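Long-range contact in adenylyltransferase thiF (Escherichia coli, PDB 1ZUD), which adenylates the C-terminal glycine carboxylate of the sulfur carrier protein ThiS with ATP, a step in thiamine diphosphate biosynthesis: residues F154-T162 against A216-K225. Numbering follows the deposited sequence.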
loop_
_atom_site.group_PDB
_atom_site.type_symbol
_atom_site.label_atom_id
_atom_site.label_comp_id
_atom_site.label_asym_id
_atom_site.label_seq_id
_atom_site.Cartn_x
_atom_site.Cartn_y
_atom_site.Cartn_z
ATOM N N PHE C 154 11.865 -4.417 4.432
ATOM C CA PHE C 154 11.134 -3.845 3.314
ATOM C C PHE C 154 10.032 -4.815 2.830
ATOM O O PHE C 154 9.432 -4.598 1.777
ATOM C CB PHE C 154 12.091 -3.569 2.135
ATOM C CG PHE C 154 12.941 -2.326 2.316
ATOM C CD1 PHE C 154 12.549 -1.109 1.759
ATOM C CD2 PHE C 154 14.125 -2.383 3.054
ATOM C CE1 PHE C 154 13.346 0.065 1.931
ATOM C CE2 PHE C 154 14.928 -1.222 3.235
ATOM C CZ PHE C 154 14.536 -0.015 2.674
ATOM N N GLY C 155 9.769 -5.888 3.576
ATOM C CA GLY C 155 8.774 -6.832 3.093
ATOM C C GLY C 155 7.455 -6.894 3.834
ATOM O O GLY C 155 7.393 -6.538 5.018
ATOM N N GLY C 156 6.403 -7.330 3.116
ATOM C CA GLY C 156 5.064 -7.426 3.697
ATOM C C GLY C 156 4.342 -8.673 3.199
ATOM O O GLY C 156 4.669 -9.142 2.109
ATOM N N GLN C 157 3.408 -9.198 4.004
ATOM C CA GLN C 157 2.590 -10.364 3.669
ATOM C C GLN C 157 1.167 -10.042 4.059
ATOM O O GLN C 157 0.943 -9.468 5.107
ATOM C CB GLN C 157 3.072 -11.618 4.450
ATOM C CG GLN C 157 4.565 -11.915 4.171
ATOM C CD GLN C 157 5.120 -13.197 4.867
ATOM O OE1 GLN C 157 4.571 -13.649 5.862
ATOM N NE2 GLN C 157 6.230 -13.732 4.348
ATOM N N LEU C 158 0.195 -10.431 3.231
ATOM C CA LEU C 158 -1.203 -10.172 3.547
ATOM C C LEU C 158 -2.106 -11.345 3.012
ATOM O O LEU C 158 -1.838 -11.878 1.942
ATOM C CB LEU C 158 -1.614 -8.868 2.853
ATOM C CG LEU C 158 -3.097 -8.565 2.707
ATOM C CD1 LEU C 158 -3.645 -8.224 4.066
ATOM C CD2 LEU C 158 -3.289 -7.375 1.731
ATOM N N MET C 159 -3.144 -11.720 3.762
ATOM C CA MET C 159 -4.098 -12.745 3.306
ATOM C C MET C 159 -5.447 -12.435 3.889
ATOM O O MET C 159 -5.541 -12.017 5.071
ATOM C CB MET C 159 -3.786 -14.151 3.843
ATOM C CG MET C 159 -2.406 -14.555 3.968
ATOM S SD MET C 159 -2.514 -16.198 4.753
ATOM C CE MET C 159 -1.656 -15.841 6.205
ATOM N N VAL C 160 -6.496 -12.695 3.106
ATOM C CA VAL C 160 -7.895 -12.554 3.569
ATOM C C VAL C 160 -8.457 -13.996 3.705
ATOM O O VAL C 160 -8.539 -14.740 2.696
ATOM C CB VAL C 160 -8.766 -11.793 2.577
ATOM C CG1 VAL C 160 -10.184 -11.709 3.158
ATOM C CG2 VAL C 160 -8.187 -10.342 2.332
ATOM N N LEU C 161 -8.800 -14.409 4.922
ATOM C CA LEU C 161 -9.283 -15.789 5.135
ATOM C C LEU C 161 -10.722 -15.711 5.581
ATOM O O LEU C 161 -11.074 -15.055 6.594
ATOM C CB LEU C 161 -8.453 -16.486 6.201
ATOM C CG LEU C 161 -6.964 -16.372 6.090
ATOM C CD1 LEU C 161 -6.323 -16.735 7.440
ATOM C CD2 LEU C 161 -6.501 -17.260 4.993
ATOM N N THR C 162 -11.593 -16.325 4.795
ATOM C CA THR C 162 -13.023 -16.258 5.137
ATOM C C THR C 162 -13.671 -17.641 5.175
ATOM O O THR C 162 -13.186 -18.551 4.525
ATOM C CB THR C 162 -13.822 -15.446 4.075
ATOM O OG1 THR C 162 -13.721 -16.107 2.800
ATOM C CG2 THR C 162 -13.231 -14.028 3.919
ATOM N N ALA C 216 -10.228 -13.712 -2.209
ATOM C CA ALA C 216 -9.843 -14.047 -0.847
ATOM C C ALA C 216 -9.083 -15.376 -0.979
ATOM O O ALA C 216 -9.116 -16.014 -2.053
ATOM C CB ALA C 216 -11.115 -14.186 0.056
ATOM N N GLY C 217 -8.356 -15.791 0.058
ATOM C CA GLY C 217 -7.632 -17.063 -0.023
ATOM C C GLY C 217 -6.434 -17.006 -0.949
ATOM O O GLY C 217 -6.059 -17.967 -1.633
ATOM N N GLU C 218 -5.805 -15.841 -0.917
ATOM C CA GLU C 218 -4.666 -15.516 -1.738
ATOM C C GLU C 218 -3.590 -14.906 -0.818
ATOM O O GLU C 218 -3.912 -14.017 -0.053
ATOM C CB GLU C 218 -5.209 -14.469 -2.687
ATOM C CG GLU C 218 -4.479 -14.096 -3.891
ATOM C CD GLU C 218 -5.361 -13.149 -4.725
ATOM O OE1 GLU C 218 -5.776 -12.078 -4.190
ATOM O OE2 GLU C 218 -5.642 -13.486 -5.901
ATOM N N LEU C 219 -2.336 -15.359 -0.886
ATOM C CA LEU C 219 -1.300 -14.761 -0.074
ATOM C C LEU C 219 -0.638 -13.682 -0.977
ATOM O O LEU C 219 -0.235 -13.979 -2.098
ATOM C CB LEU C 219 -0.259 -15.812 0.369
ATOM C CG LEU C 219 0.985 -15.241 1.049
ATOM C CD1 LEU C 219 0.557 -14.611 2.392
ATOM C CD2 LEU C 219 2.047 -16.342 1.254
ATOM N N ARG C 220 -0.635 -12.421 -0.513
ATOM C CA ARG C 220 -0.048 -11.328 -1.279
ATOM C C ARG C 220 1.278 -10.931 -0.617
ATOM O O ARG C 220 1.332 -10.658 0.568
ATOM C CB ARG C 220 -1.065 -10.195 -1.340
ATOM C CG ARG C 220 -2.252 -10.603 -2.218
ATOM C CD ARG C 220 -3.547 -9.877 -1.867
ATOM N NE ARG C 220 -3.407 -8.418 -2.021
ATOM C CZ ARG C 220 -4.339 -7.532 -1.664
ATOM N NH1 ARG C 220 -5.505 -7.937 -1.137
ATOM N NH2 ARG C 220 -4.091 -6.230 -1.793
ATOM N N LEU C 221 2.354 -10.950 -1.377
ATOM C CA LEU C 221 3.684 -10.664 -0.835
ATOM C C LEU C 221 4.226 -9.392 -1.492
ATOM O O LEU C 221 4.143 -9.200 -2.705
ATOM C CB LEU C 221 4.654 -11.838 -1.100
ATOM C CG LEU C 221 4.131 -13.243 -0.664
ATOM C CD1 LEU C 221 5.137 -14.340 -1.127
ATOM C CD2 LEU C 221 3.970 -13.344 0.842
ATOM N N PHE C 222 4.773 -8.526 -0.666
ATOM C CA PHE C 222 5.290 -7.254 -1.177
ATOM C C PHE C 222 6.793 -7.144 -0.897
ATOM O O PHE C 222 7.229 -7.386 0.219
ATOM C CB PHE C 222 4.518 -6.094 -0.481
ATOM C CG PHE C 222 4.996 -4.696 -0.885
ATOM C CD1 PHE C 222 5.150 -4.362 -2.222
ATOM C CD2 PHE C 222 5.253 -3.737 0.082
ATOM C CE1 PHE C 222 5.561 -3.082 -2.633
ATOM C CE2 PHE C 222 5.669 -2.418 -0.296
ATOM C CZ PHE C 222 5.820 -2.098 -1.644
ATOM N N ASP C 223 7.588 -6.796 -1.908
ATOM C CA ASP C 223 9.023 -6.513 -1.677
ATOM C C ASP C 223 9.104 -4.957 -1.947
ATOM O O ASP C 223 9.077 -4.527 -3.084
ATOM C CB ASP C 223 9.907 -7.264 -2.689
ATOM C CG ASP C 223 11.406 -6.925 -2.538
ATOM O OD1 ASP C 223 11.767 -5.835 -1.995
ATOM O OD2 ASP C 223 12.223 -7.747 -2.999
ATOM N N GLY C 224 9.228 -4.159 -0.884
ATOM C CA GLY C 224 9.264 -2.704 -0.999
ATOM C C GLY C 224 10.525 -2.163 -1.631
ATOM O O GLY C 224 10.577 -0.980 -1.989
ATOM N N LYS C 225 11.553 -3.008 -1.745
ATOM C CA LYS C 225 12.828 -2.599 -2.346
ATOM C C LYS C 225 12.798 -2.782 -3.850
ATOM O O LYS C 225 13.243 -1.899 -4.625
ATOM C CB LYS C 225 13.989 -3.420 -1.722
ATOM C CG LYS C 225 15.187 -2.584 -1.311
ATOM C CD LYS C 225 16.118 -3.334 -0.362
ATOM C CE LYS C 225 17.172 -4.084 -1.128
ATOM N NZ LYS C 225 18.011 -3.152 -1.942
HETATM O O HOH W 1 -6.300 -13.168 0.238
#
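The Arg220 guanidinium lies flat against Leu158, with CD2 of Leu158 centred over one face, 3.6 Å from CZ of Arg220. With CG of Leu158 opposite its backbone N (chi1 164°), the side chain runs beside Arg220 and its CD2 reaches the guanidinium. NH1 of Arg220 makes a salt bridge to Glu204 of helix 191-210, the helix that also packs on Leu158. With an alanine here, Glu204 would probably lose the guanidinium it pairs with, and CD2 of Leu158 the flat group it packs on. The Phe154 ring carries CD of Lys225 over one face, offset toward the rim, 4.1 Å from CD2 of Phe154. The backbone N of Gly224 sits over the centre of one face of the Phe222 ring, 3.9 Å above its plane. On the face opposite Leu158 and Arg220, Met159 CG presses tightly on Leu219 CD1 at 3.4 Å. Leu221 CD2 lies alongside Gln157 CG. NE2 of Gln157 donates a hydrogen bond to O of Gln61, and OE1 accepts one from N of Ile63, both of the ThiS chain.

Strands 155-161 and 218-223 run antiparallel, at 166°. Gly156 pairs with Phe222, and Leu158 with Arg220, through two backbone hydrogen bonds each. Near Gly217 a water bridges Val160 N and Glu218 O. The pair belongs to the antiparallel part of the mixed sheet that continues the parallel Rossmann-type strands of this HesA/MoeB/ThiF enzyme, and its Gln157 face receives ThiS.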